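Local coordinates for protein cellulase IBT99 (Metagenomes, PDB 6WBT) that probably hydrolyses 6-phospho-alpha-glucosides as a family 4 glycoside hydrolase, binding NAD, manganese and glucose 6-phosphate together in its active site, at residues Ile31-Leu36 against Pro62-Lys67; Cys171-Glu176 against Asn264-Tyr269; Gly394-Ala399 against Met410-Asn415. All blocks are in the same frame, centred on the assembly; numbering follows the deposited sequence.

Interaction 1: Ile31-Leu36 against Pro62-Lys67; sequences INIKEL and PEVVLK
Leu36 and Leu66 form a parallel pair where two neighbouring strands begin to run side by side, their CA atoms 4.9 Å apart and their side chains on the same face of the sheet. The backbone of Leu36 bonds to the residues on either side of Leu66: its N gives a hydrogen bond to Val65 O (3.1 Å), and its O accepts one from Lys67 N (2.8 Å, 174° at the hydrogen). On the face that carries the two leucines the packing is close and apolar. Leu66 CD1 reaches Leu36 CD2 at 3.8 Å, the two chains crossing at a slant. Val64 has CG1 anti to its backbone N (chi1 178°), which brings that methyl against both Ile33 CG2, 4.0 Å away, and Leu36 CB. The other face of the sheet is looser and turned to solvent. There Val65 CG1 lies against the aliphatic CG of Glu35 (3.7 Å), while the Glu35 side chain crosses that of Lys67 obliquely, its OE1 over the methylenes, with Lys67 CD the nearer at 3.4 Å. Lys67 bends at its second and third torsions, leaving NZ 5.1 Å from Glu35 OE1, too far for a salt bridge. Glu35 OE2 has instead a long salt bridge to Lys34 and a weak hydrogen bond to Trp37. The pairing belongs to the beta-alpha-beta unit formed by strand 33-39, helix 43-60 and strand 66-69 in the Rossmann-type domain. Ile57 of that helix touches both leucines, helix 17-25 adjoins Ile33, Leu36 and Val64, and strand 5-10 flanks strand 33-39 on the side away from strand 66-69.

Interaction 2: Cys171-Glu176 against Asn264-Tyr269; sequences CDMPVE and NTYWQY. With MN (manganese (II) ion), chain E; G6P (6-O-phosphono-alpha-D-glucopyranose), chain F; NAD (nicotinamide-adenine-dinucleotide), chain G.
The Tyr266 ring receives CG of Met173 at its edge, and the ring of His201 stacks on it. Met173 CG lies in the ring plane, 3.5 Å from Tyr266 CE2, and glucose 6-phosphate C2 also comes up to the edge, near the plane. The selenium of Met173, modelled as selenomethionine, completes a Met-aromatic contact within the NAD- and manganese-containing active site of this family 4 glycoside hydrolase. It sits 4.7 Å from the centroid of the Tyr266 ring, oblique at 67° from the ring normal. Bends at the second and third torsions of Met173 (68° and -108°) carry its CE on to Thr265, where the side chains cross at about a right angle. The contact walls one side of the sugar: Tyr266 OH accepts a hydrogen bond from O3 of the glucose 6-phosphate (3.2 Å), and Asp172 OD1 takes one from its O1. Manganese is held by Cys171 SG, by His201, by the sugar O2 and by the nicotinamide carbonyl oxygen O7N of NAD. Both segments cap their own turns, with Asn264 OD1 accepting from Tyr266 N while Asn264 ND2 bonds Tyr196. Cys171 SG, 2.4 Å from the manganese, likewise accepts a hydrogen bond from Met173 N at 3.3 Å.

Interaction 3: Gly394-Ala399 against Met410-Asn415; sequences GLLVEA and MAFTMN
Helical segments 394-399 and 410-414 run nearly antiparallel, their axes 8.6 Å apart at closest approach and crossing at -162°. The backbones come nearest at Leu395 and Ala411, whose CA atoms are 5.2 Å apart. The small Ala411 allows this: its CB rests 3.8 Å from the backbone N of Leu396 and 4.1 Å from Leu395 CB. The two leucines part around the alanine. Leu395 has CG anti to its carbonyl carbon (chi1 -69°) and reaches along the partner helix, with CD1 3.7 Å from Met410 CB and more loosely against Met414 CE. Leu396 has CG anti to its backbone N (chi1 -166°) and goes the other way, laying CD1 3.9 Å from Ala411 CB and approaching the Phe412 ring obliquely, 4.3 Å from its CE1. Met410 touches only through its root, for its extended chain carries the selenium away. Met117 of helix 114-136 meets both Leu396 and Phe412, whereas Phe381 of a neighbouring subunit packs on Leu395 and Met414, and its Arg380 forms a salt bridge with Glu398. Together helices 380-402 and 405-414 make an antiparallel alpha-helical hairpin, closed by a short turn, in the C-terminal domain at a subunit interface.

In the fold
The three contacts follow one another along the chain, none nested in or crossing another. Interaction 1 closes a loop made largely of helix 43-60 and pairs strand 66-69, an outermost strand of the large sheet, with strand 33-39. Interaction 2 spans much more sequence: the chain leaves the end of strand 167-170, passes through the strands from 192 to 214 and several helices, and returns at 264-269, joining the Rossmann-type part to the C-terminal part around the ligands. Interaction 3 is the most local, folding helix 405-414 back on helix 380-402. It lies about 7 Å from interaction 2 by nearest atoms, whereas interactions 1 and 3 lie on opposite sides of the chain's centre.

Interaction 1: Ile31-Leu36 against Pro62-Lys67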
loop_
_atom_site.group_PDB
_atom_site.type_symbol
_atom_site.label_atom_id
_atom_site.label_comp_id
_atom_site.label_asym_id
_atom_site.label_seq_id
_atom_site.Cartn_x
_atom_site.Cartn_y
_atom_site.Cartn_z
ATOM N N ILE A 31 6.688 -37.551 20.490
ATOM C CA ILE A 31 5.307 -37.606 20.024
ATOM C C ILE A 31 4.648 -38.805 20.690
ATOM O O ILE A 31 4.978 -39.959 20.384
ATOM C CB ILE A 31 5.215 -37.696 18.494
ATOM C CG1 ILE A 31 5.633 -36.375 17.840
ATOM C CG2 ILE A 31 3.801 -38.054 18.067
ATOM C CD1 ILE A 31 7.124 -36.198 17.668
ATOM N N ASN A 32 3.720 -38.537 21.606
ATOM C CA ASN A 32 3.013 -39.592 22.329
ATOM C C ASN A 32 1.848 -40.060 21.466
ATOM O O ASN A 32 0.815 -39.393 21.378
ATOM C CB ASN A 32 2.540 -39.086 23.686
ATOM C CG ASN A 32 2.154 -40.210 24.622
ATOM O OD1 ASN A 32 0.974 -40.432 24.895
ATOM N ND2 ASN A 32 3.151 -40.935 25.116
ATOM N N ILE A 33 2.010 -41.214 20.827
ATOM C CA ILE A 33 1.046 -41.705 19.847
ATOM C C ILE A 33 0.038 -42.603 20.556
ATOM O O ILE A 33 0.364 -43.723 20.960
ATOM C CB ILE A 33 1.743 -42.450 18.703
ATOM C CG1 ILE A 33 2.758 -41.534 18.013
ATOM C CG2 ILE A 33 0.720 -42.963 17.703
ATOM C CD1 ILE A 33 3.569 -42.220 16.934
ATOM N N LYS A 34 -1.195 -42.113 20.704
ATOM C CA LYS A 34 -2.273 -42.960 21.202
ATOM C C LYS A 34 -2.667 -44.001 20.162
ATOM O O LYS A 34 -2.667 -45.205 20.440
ATOM C CB LYS A 34 -3.481 -42.105 21.588
ATOM C CG LYS A 34 -4.784 -42.879 21.696
ATOM C CD LYS A 34 -5.976 -41.949 21.542
ATOM C CE LYS A 34 -7.276 -42.721 21.388
ATOM N NZ LYS A 34 -8.402 -41.818 21.015
ATOM N N GLU A 35 -3.006 -43.550 18.954
ATOM C CA GLU A 35 -3.352 -44.438 17.855
ATOM C C GLU A 35 -2.819 -43.854 16.555
ATOM O O GLU A 35 -2.652 -42.638 16.426
ATOM C CB GLU A 35 -4.867 -44.651 17.739
ATOM C CG GLU A 35 -5.469 -45.526 18.824
ATOM C CD GLU A 35 -6.967 -45.682 18.669
ATOM O OE1 GLU A 35 -7.431 -46.823 18.459
ATOM O OE2 GLU A 35 -7.681 -44.662 18.748
ATOM N N LEU A 36 -2.559 -44.735 15.594
ATOM C CA LEU A 36 -2.154 -44.349 14.248
ATOM C C LEU A 36 -3.265 -44.751 13.287
ATOM O O LEU A 36 -3.611 -45.933 13.196
ATOM C CB LEU A 36 -0.833 -45.009 13.856
ATOM C CG LEU A 36 -0.176 -44.494 12.571
ATOM C CD1 LEU A 36 0.333 -43.073 12.762
ATOM C CD2 LEU A 36 0.947 -45.418 12.125
ATOM N N PRO A 62 6.569 -52.045 17.907
ATOM C CA PRO A 62 5.381 -52.911 17.852
ATOM C C PRO A 62 4.280 -52.527 18.828
ATOM O O PRO A 62 3.196 -53.121 18.765
ATOM C CB PRO A 62 5.947 -54.297 18.180
ATOM C CG PRO A 62 7.134 -54.010 19.039
ATOM C CD PRO A 62 7.726 -52.728 18.514
ATOM N N GLU A 63 4.510 -51.567 19.721
ATOM C CA GLU A 63 3.511 -51.186 20.711
ATOM C C GLU A 63 2.529 -50.140 20.198
ATOM O O GLU A 63 1.635 -49.733 20.949
ATOM C CB GLU A 63 4.193 -50.665 21.982
ATOM C CG GLU A 63 4.791 -49.270 21.857
ATOM C CD GLU A 63 6.158 -49.264 21.198
ATOM O OE1 GLU A 63 6.560 -50.302 20.633
ATOM O OE2 GLU A 63 6.835 -48.216 21.252
ATOM N N VAL A 64 2.666 -49.700 18.953
ATOM C CA VAL A 64 1.779 -48.692 18.380
ATOM C C VAL A 64 0.636 -49.401 17.665
ATOM O O VAL A 64 0.864 -50.188 16.740
ATOM C CB VAL A 64 2.540 -47.762 17.424
ATOM C CG1 VAL A 64 1.592 -46.745 16.808
ATOM C CG2 VAL A 64 3.675 -47.063 18.157
ATOM N N VAL A 65 -0.593 -49.121 18.092
ATOM C CA VAL A 65 -1.777 -49.720 17.485
ATOM C C VAL A 65 -2.116 -48.979 16.198
ATOM O O VAL A 65 -2.104 -47.742 16.152
ATOM C CB VAL A 65 -2.955 -49.702 18.479
ATOM C CG1 VAL A 65 -3.074 -48.336 19.142
ATOM C CG2 VAL A 65 -4.254 -50.076 17.780
ATOM N N LEU A 66 -2.413 -49.735 15.145
ATOM C CA LEU A 66 -2.728 -49.183 13.835
ATOM C C LEU A 66 -4.185 -49.461 13.496
ATOM O O LEU A 66 -4.630 -50.613 13.540
ATOM C CB LEU A 66 -1.820 -49.778 12.755
ATOM C CG LEU A 66 -2.111 -49.345 11.316
ATOM C CD1 LEU A 66 -1.835 -47.861 11.130
ATOM C CD2 LEU A 66 -1.303 -50.173 10.331
ATOM N N LYS A 67 -4.922 -48.406 13.155
ATOM C CA LYS A 67 -6.309 -48.514 12.725
ATOM C C LYS A 67 -6.419 -48.058 11.277
ATOM O O LYS A 67 -5.882 -47.008 10.909
ATOM C CB LYS A 67 -7.231 -47.679 13.617
ATOM C CG LYS A 67 -7.067 -47.947 15.105
ATOM C CD LYS A 67 -8.325 -48.544 15.717
ATOM C CE LYS A 67 -8.581 -49.955 15.212
ATOM N NZ LYS A 67 -9.765 -50.573 15.870
#

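Interaction 2: Cys171-Glu176 against Asn264-Tyr269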
loop_
_atom_site.group_PDB
_atom_site.type_symbol
_atom_site.label_atom_id
_atom_site.label_comp_id
_atom_site.label_asym_id
_atom_site.label_seq_id
_atom_site.Cartn_x
_atom_site.Cartn_y
_atom_site.Cartn_z
ATOM N N CYS A 171 6.316 -27.883 2.125
ATOM C CA CYS A 171 6.886 -28.501 0.936
ATOM C C CYS A 171 8.312 -28.928 1.249
ATOM O O CYS A 171 9.020 -28.255 2.002
ATOM C CB CYS A 171 6.868 -27.540 -0.258
ATOM S SG CYS A 171 7.715 -28.152 -1.730
ATOM N N ASP A 172 8.726 -30.050 0.663
ATOM C CA ASP A 172 10.049 -30.607 0.913
ATOM C C ASP A 172 11.047 -30.316 -0.201
ATOM O O ASP A 172 12.211 -30.710 -0.086
ATOM C CB ASP A 172 9.954 -32.122 1.135
ATOM C CG ASP A 172 9.722 -32.891 -0.152
ATOM O OD1 ASP A 172 9.022 -32.370 -1.044
ATOM O OD2 ASP A 172 10.242 -34.019 -0.274
HETATM N N MSE A 173 10.628 -29.645 -1.270
HETATM C CA MSE A 173 11.541 -29.309 -2.362
HETATM C C MSE A 173 12.668 -28.363 -1.918
HETATM O O MSE A 173 13.823 -28.587 -2.281
HETATM C CB MSE A 173 10.774 -28.704 -3.544
HETATM C CG MSE A 173 11.617 -28.492 -4.795
HETATM SE SE MSE A 173 12.185 -30.166 -5.622
HETATM C CE MSE A 173 14.077 -30.109 -5.165
ATOM N N PRO A 174 12.358 -27.309 -1.146
ATOM C CA PRO A 174 13.459 -26.509 -0.582
ATOM C C PRO A 174 14.335 -27.304 0.370
ATOM O O PRO A 174 15.555 -27.105 0.396
ATOM C CB PRO A 174 12.728 -25.360 0.131
ATOM C CG PRO A 174 11.413 -25.271 -0.550
ATOM C CD PRO A 174 11.052 -26.686 -0.858
ATOM N N VAL A 175 13.743 -28.211 1.150
ATOM C CA VAL A 175 14.529 -29.021 2.076
ATOM C C VAL A 175 15.415 -29.998 1.312
ATOM O O VAL A 175 16.543 -30.289 1.727
ATOM C CB VAL A 175 13.602 -29.751 3.066
ATOM C CG1 VAL A 175 14.416 -30.399 4.178
ATOM C CG2 VAL A 175 12.574 -28.788 3.639
ATOM N N GLU A 176 14.923 -30.520 0.185
ATOM C CA GLU A 176 15.743 -31.402 -0.640
ATOM C C GLU A 176 16.895 -30.642 -1.284
ATOM O O GLU A 176 17.993 -31.188 -1.447
ATOM C CB GLU A 176 14.879 -32.079 -1.704
ATOM C CG GLU A 176 14.034 -33.225 -1.176
ATOM C CD GLU A 176 14.821 -34.513 -1.037
ATOM O OE1 GLU A 176 14.641 -35.412 -1.884
ATOM O OE2 GLU A 176 15.626 -34.626 -0.088
ATOM N N ASN A 264 15.210 -21.819 -6.962
ATOM C CA ASN A 264 14.477 -23.043 -6.691
ATOM C C ASN A 264 14.565 -23.965 -7.901
ATOM O O ASN A 264 14.682 -23.517 -9.045
ATOM C CB ASN A 264 13.016 -22.734 -6.356
ATOM C CG ASN A 264 12.262 -23.946 -5.830
ATOM O OD1 ASN A 264 12.245 -25.006 -6.457
ATOM N ND2 ASN A 264 11.635 -23.792 -4.670
ATOM N N THR A 265 14.514 -25.270 -7.633
ATOM C CA THR A 265 14.698 -26.255 -8.694
ATOM C C THR A 265 13.620 -26.134 -9.767
ATOM O O THR A 265 13.904 -26.280 -10.962
ATOM C CB THR A 265 14.718 -27.661 -8.085
ATOM O OG1 THR A 265 16.014 -27.922 -7.531
ATOM C CG2 THR A 265 14.395 -28.713 -9.123
ATOM N N TYR A 266 12.384 -25.832 -9.366
ATOM C CA TYR A 266 11.260 -25.842 -10.296
ATOM C C TYR A 266 11.255 -24.669 -11.270
ATOM O O TYR A 266 10.352 -24.608 -12.114
ATOM C CB TYR A 266 9.943 -25.877 -9.521
ATOM C CG TYR A 266 9.515 -27.272 -9.131
ATOM C CD1 TYR A 266 8.747 -28.046 -9.989
ATOM C CD2 TYR A 266 9.882 -27.818 -7.909
ATOM C CE1 TYR A 266 8.352 -29.323 -9.642
ATOM C CE2 TYR A 266 9.492 -29.095 -7.553
ATOM C CZ TYR A 266 8.728 -29.843 -8.422
ATOM O OH TYR A 266 8.337 -31.115 -8.072
ATOM N N TRP A 267 12.217 -23.747 -11.195
ATOM C CA TRP A 267 12.353 -22.747 -12.249
ATOM C C TRP A 267 12.783 -23.362 -13.574
ATOM O O TRP A 267 12.787 -22.664 -14.594
ATOM C CB TRP A 267 13.352 -21.666 -11.834
ATOM C CG TRP A 267 12.806 -20.712 -10.824
ATOM C CD1 TRP A 267 13.075 -20.688 -9.486
ATOM C CD2 TRP A 267 11.883 -19.644 -11.066
ATOM N NE1 TRP A 267 12.382 -19.668 -8.882
ATOM C CE2 TRP A 267 11.642 -19.012 -9.830
ATOM C CE3 TRP A 267 11.239 -19.160 -12.209
ATOM C CZ2 TRP A 267 10.784 -17.923 -9.706
ATOM C CZ3 TRP A 267 10.388 -18.078 -12.082
ATOM C CH2 TRP A 267 10.171 -17.470 -10.840
ATOM N N GLN A 268 13.140 -24.648 -13.573
ATOM C CA GLN A 268 13.511 -25.344 -14.800
ATOM C C GLN A 268 12.378 -25.340 -15.818
ATOM O O GLN A 268 12.632 -25.318 -17.029
ATOM C CB GLN A 268 13.922 -26.775 -14.455
ATOM C CG GLN A 268 14.337 -27.635 -15.624
ATOM C CD GLN A 268 14.332 -29.108 -15.270
ATOM O OE1 GLN A 268 15.056 -29.907 -15.865
ATOM N NE2 GLN A 268 13.508 -29.477 -14.297
ATOM N N TYR A 269 11.128 -25.353 -15.356
ATOM C CA TYR A 269 9.982 -25.444 -16.252
ATOM C C TYR A 269 9.409 -24.088 -16.642
ATOM O O TYR A 269 8.763 -23.987 -17.691
ATOM C CB TYR A 269 8.880 -26.293 -15.610
ATOM C CG TYR A 269 9.381 -27.593 -15.023
ATOM C CD1 TYR A 269 9.452 -27.773 -13.648
ATOM C CD2 TYR A 269 9.794 -28.634 -15.843
ATOM C CE1 TYR A 269 9.912 -28.958 -13.106
ATOM C CE2 TYR A 269 10.258 -29.822 -15.310
ATOM C CZ TYR A 269 10.314 -29.979 -13.941
ATOM O OH TYR A 269 10.774 -31.159 -13.406
HETATM MN MN MN E . 6.501 -29.499 -3.337
HETATM C C1 G6P F . 9.723 -33.048 -4.471
HETATM C C2 G6P F . 8.653 -32.031 -4.859
HETATM C C3 G6P F . 7.317 -32.714 -5.123
HETATM C C4 G6P F . 7.494 -33.871 -6.098
HETATM C C5 G6P F . 8.579 -34.806 -5.576
HETATM C C6 G6P F . 8.786 -36.023 -6.473
HETATM O O1 G6P F . 9.392 -33.631 -3.206
HETATM O O2 G6P F . 8.498 -31.074 -3.805
HETATM O O3 G6P F . 6.391 -31.765 -5.662
HETATM O O4 G6P F . 6.261 -34.585 -6.235
HETATM O O5 G6P F . 9.801 -34.077 -5.459
HETATM O O6 G6P F . 7.816 -36.060 -7.518
HETATM P P G6P F . 7.621 -37.406 -8.378
HETATM O O1P G6P F . 7.422 -36.917 -9.791
HETATM O O2P G6P F . 6.418 -38.075 -7.758
HETATM O O3P G6P F . 8.915 -38.155 -8.161
HETATM P PA NAD G . -0.368 -41.943 -4.671
HETATM O O1A NAD G . -1.221 -41.746 -5.879
HETATM O O2A NAD G . 0.595 -43.084 -4.671
HETATM O O5B NAD G . -1.315 -42.042 -3.377
HETATM C C5B NAD G . -2.257 -40.969 -3.099
HETATM C C4B NAD G . -3.354 -41.491 -2.203
HETATM O O4B NAD G . -4.334 -40.445 -1.966
HETATM C C3B NAD G . -4.154 -42.690 -2.741
HETATM O O3B NAD G . -4.243 -43.693 -1.737
HETATM C C2B NAD G . -5.535 -42.086 -3.017
HETATM O O2B NAD G . -6.589 -43.025 -3.001
HETATM C C1B NAD G . -5.601 -41.054 -1.901
HETATM N N9A NAD G . -6.635 -40.041 -2.082
HETATM C C8A NAD G . -7.038 -39.480 -3.267
HETATM N N7A NAD G . -7.997 -38.599 -3.129
HETATM C C5A NAD G . -8.254 -38.583 -1.767
HETATM C C6A NAD G . -9.173 -37.854 -0.987
HETATM N N6A NAD G . -10.032 -36.972 -1.490
HETATM N N1A NAD G . -9.174 -38.078 0.348
HETATM C C2A NAD G . -8.308 -38.969 0.848
HETATM N N3A NAD G . -7.403 -39.709 0.213
HETATM C C4A NAD G . -7.423 -39.470 -1.108
HETATM O O3 NAD G . 0.444 -40.592 -4.382
HETATM P PN NAD G . 1.971 -40.312 -3.973
HETATM O O1N NAD G . 2.312 -41.141 -2.779
HETATM O O2N NAD G . 2.827 -40.430 -5.190
HETATM O O5D NAD G . 1.872 -38.773 -3.540
HETATM C C5D NAD G . 0.888 -38.415 -2.538
HETATM C C4D NAD G . 0.774 -36.913 -2.469
HETATM O O4D NAD G . 1.976 -36.374 -1.874
HETATM C C3D NAD G . 0.637 -36.192 -3.818
HETATM O O3D NAD G . -0.376 -35.199 -3.730
HETATM C C2D NAD G . 2.025 -35.558 -3.958
HETATM O O2D NAD G . 2.096 -34.481 -4.878
HETATM C C1D NAD G . 2.283 -35.147 -2.515
HETATM N N1N NAD G . 3.714 -34.817 -2.263
HETATM C C2N NAD G . 4.092 -33.512 -2.092
HETATM C C3N NAD G . 5.422 -33.182 -1.884
HETATM C C7N NAD G . 5.762 -31.732 -1.647
HETATM O O7N NAD G . 6.819 -31.282 -2.077
HETATM N N7N NAD G . 4.904 -31.006 -0.942
HETATM C C4N NAD G . 6.377 -34.194 -1.882
HETATM C C5N NAD G . 5.980 -35.506 -2.019
HETATM C C6N NAD G . 4.646 -35.797 -2.205
#

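Interaction 3: Gly394-Ala399 against Met410-Asn415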
loop_
_atom_site.group_PDB
_atom_site.type_symbol
_atom_site.label_atom_id
_atom_site.label_comp_id
_atom_site.label_asym_id
_atom_site.label_seq_id
_atom_site.Cartn_x
_atom_site.Cartn_y
_atom_site.Cartn_z
ATOM N N GLY A 394 -4.404 -17.169 -8.750
ATOM C CA GLY A 394 -5.586 -16.505 -8.224
ATOM C C GLY A 394 -6.789 -16.644 -9.137
ATOM O O GLY A 394 -7.910 -16.868 -8.670
ATOM N N LEU A 395 -6.575 -16.514 -10.449
ATOM C CA LEU A 395 -7.671 -16.690 -11.397
ATOM C C LEU A 395 -8.164 -18.130 -11.426
ATOM O O LEU A 395 -9.347 -18.373 -11.695
ATOM C CB LEU A 395 -7.233 -16.252 -12.794
ATOM C CG LEU A 395 -6.986 -14.757 -13.004
ATOM C CD1 LEU A 395 -6.226 -14.520 -14.298
ATOM C CD2 LEU A 395 -8.298 -13.990 -13.003
ATOM N N LEU A 396 -7.281 -19.094 -11.153
ATOM C CA LEU A 396 -7.697 -20.491 -11.143
ATOM C C LEU A 396 -8.544 -20.816 -9.920
ATOM O O LEU A 396 -9.456 -21.647 -10.002
ATOM C CB LEU A 396 -6.473 -21.405 -11.198
ATOM C CG LEU A 396 -6.759 -22.873 -11.516
ATOM C CD1 LEU A 396 -7.240 -23.021 -12.950
ATOM C CD2 LEU A 396 -5.530 -23.730 -11.267
ATOM N N VAL A 397 -8.259 -20.179 -8.782
ATOM C CA VAL A 397 -9.083 -20.380 -7.594
ATOM C C VAL A 397 -10.459 -19.759 -7.793
ATOM O O VAL A 397 -11.478 -20.325 -7.379
ATOM C CB VAL A 397 -8.374 -19.816 -6.350
ATOM C CG1 VAL A 397 -9.279 -19.899 -5.132
ATOM C CG2 VAL A 397 -7.074 -20.563 -6.099
ATOM N N GLU A 398 -10.515 -18.589 -8.437
ATOM C CA GLU A 398 -11.802 -17.966 -8.728
ATOM C C GLU A 398 -12.617 -18.796 -9.711
ATOM O O GLU A 398 -13.852 -18.757 -9.678
ATOM C CB GLU A 398 -11.591 -16.554 -9.275
ATOM C CG GLU A 398 -10.878 -15.617 -8.316
ATOM C CD GLU A 398 -10.576 -14.268 -8.937
ATOM O OE1 GLU A 398 -10.971 -14.046 -10.102
ATOM O OE2 GLU A 398 -9.944 -13.430 -8.262
ATOM N N ALA A 399 -11.949 -19.548 -10.589
ATOM C CA ALA A 399 -12.665 -20.412 -11.520
ATOM C C ALA A 399 -13.348 -21.569 -10.802
ATOM O O ALA A 399 -14.408 -22.029 -11.241
ATOM C CB ALA A 399 -11.707 -20.940 -12.589
HETATM N N MSE A 410 -8.404 -17.544 -18.455
HETATM C CA MSE A 410 -7.513 -16.478 -18.019
HETATM C C MSE A 410 -6.345 -17.040 -17.216
HETATM O O MSE A 410 -5.233 -16.514 -17.266
HETATM C CB MSE A 410 -8.280 -15.448 -17.190
HETATM C CG MSE A 410 -9.196 -14.552 -18.005
HETATM SE SE MSE A 410 -10.246 -13.337 -16.900
HETATM C CE MSE A 410 -10.931 -12.171 -18.303
ATOM N N ALA A 411 -6.609 -18.117 -16.473
ATOM C CA ALA A 411 -5.555 -18.749 -15.689
ATOM C C ALA A 411 -4.548 -19.458 -16.587
ATOM O O ALA A 411 -3.339 -19.410 -16.334
ATOM C CB ALA A 411 -6.160 -19.728 -14.684
ATOM N N PHE A 412 -5.027 -20.117 -17.644
ATOM C CA PHE A 412 -4.122 -20.816 -18.551
ATOM C C PHE A 412 -3.364 -19.838 -19.440
ATOM O O PHE A 412 -2.183 -20.052 -19.738
ATOM C CB PHE A 412 -4.903 -21.824 -19.394
ATOM C CG PHE A 412 -5.197 -23.116 -18.681
ATOM C CD1 PHE A 412 -5.997 -23.134 -17.550
ATOM C CD2 PHE A 412 -4.679 -24.313 -19.148
ATOM C CE1 PHE A 412 -6.268 -24.320 -16.893
ATOM C CE2 PHE A 412 -4.948 -25.502 -18.496
ATOM C CZ PHE A 412 -5.744 -25.505 -17.367
ATOM N N THR A 413 -4.022 -18.758 -19.871
ATOM C CA THR A 413 -3.344 -17.758 -20.689
ATOM C C THR A 413 -2.224 -17.069 -19.918
ATOM O O THR A 413 -1.185 -16.731 -20.500
ATOM C CB THR A 413 -4.357 -16.726 -21.196
ATOM O OG1 THR A 413 -5.362 -17.382 -21.981
ATOM C CG2 THR A 413 -3.673 -15.664 -22.045
HETATM N N MSE A 414 -2.404 -16.874 -18.617
HETATM C CA MSE A 414 -1.439 -16.156 -17.791
HETATM C C MSE A 414 -0.137 -16.931 -17.578
HETATM O O MSE A 414 0.931 -16.335 -17.437
HETATM C CB MSE A 414 -2.064 -15.822 -16.433
HETATM C CG MSE A 414 -1.178 -14.996 -15.516
HETATM SE SE MSE A 414 -0.962 -13.161 -16.127
HETATM C CE MSE A 414 -2.826 -12.602 -16.012
ATOM N N ASN A 415 -0.236 -18.259 -17.563
ATOM C CA ASN A 415 0.908 -19.092 -17.213
ATOM C C ASN A 415 2.032 -18.936 -18.230
ATOM O O ASN A 415 1.793 -18.771 -19.430
ATOM C CB ASN A 415 0.482 -20.558 -17.118
ATOM C CG ASN A 415 1.490 -21.409 -16.372
ATOM O OD1 ASN A 415 2.480 -21.864 -16.943
ATOM N ND2 ASN A 415 1.241 -21.629 -15.086
#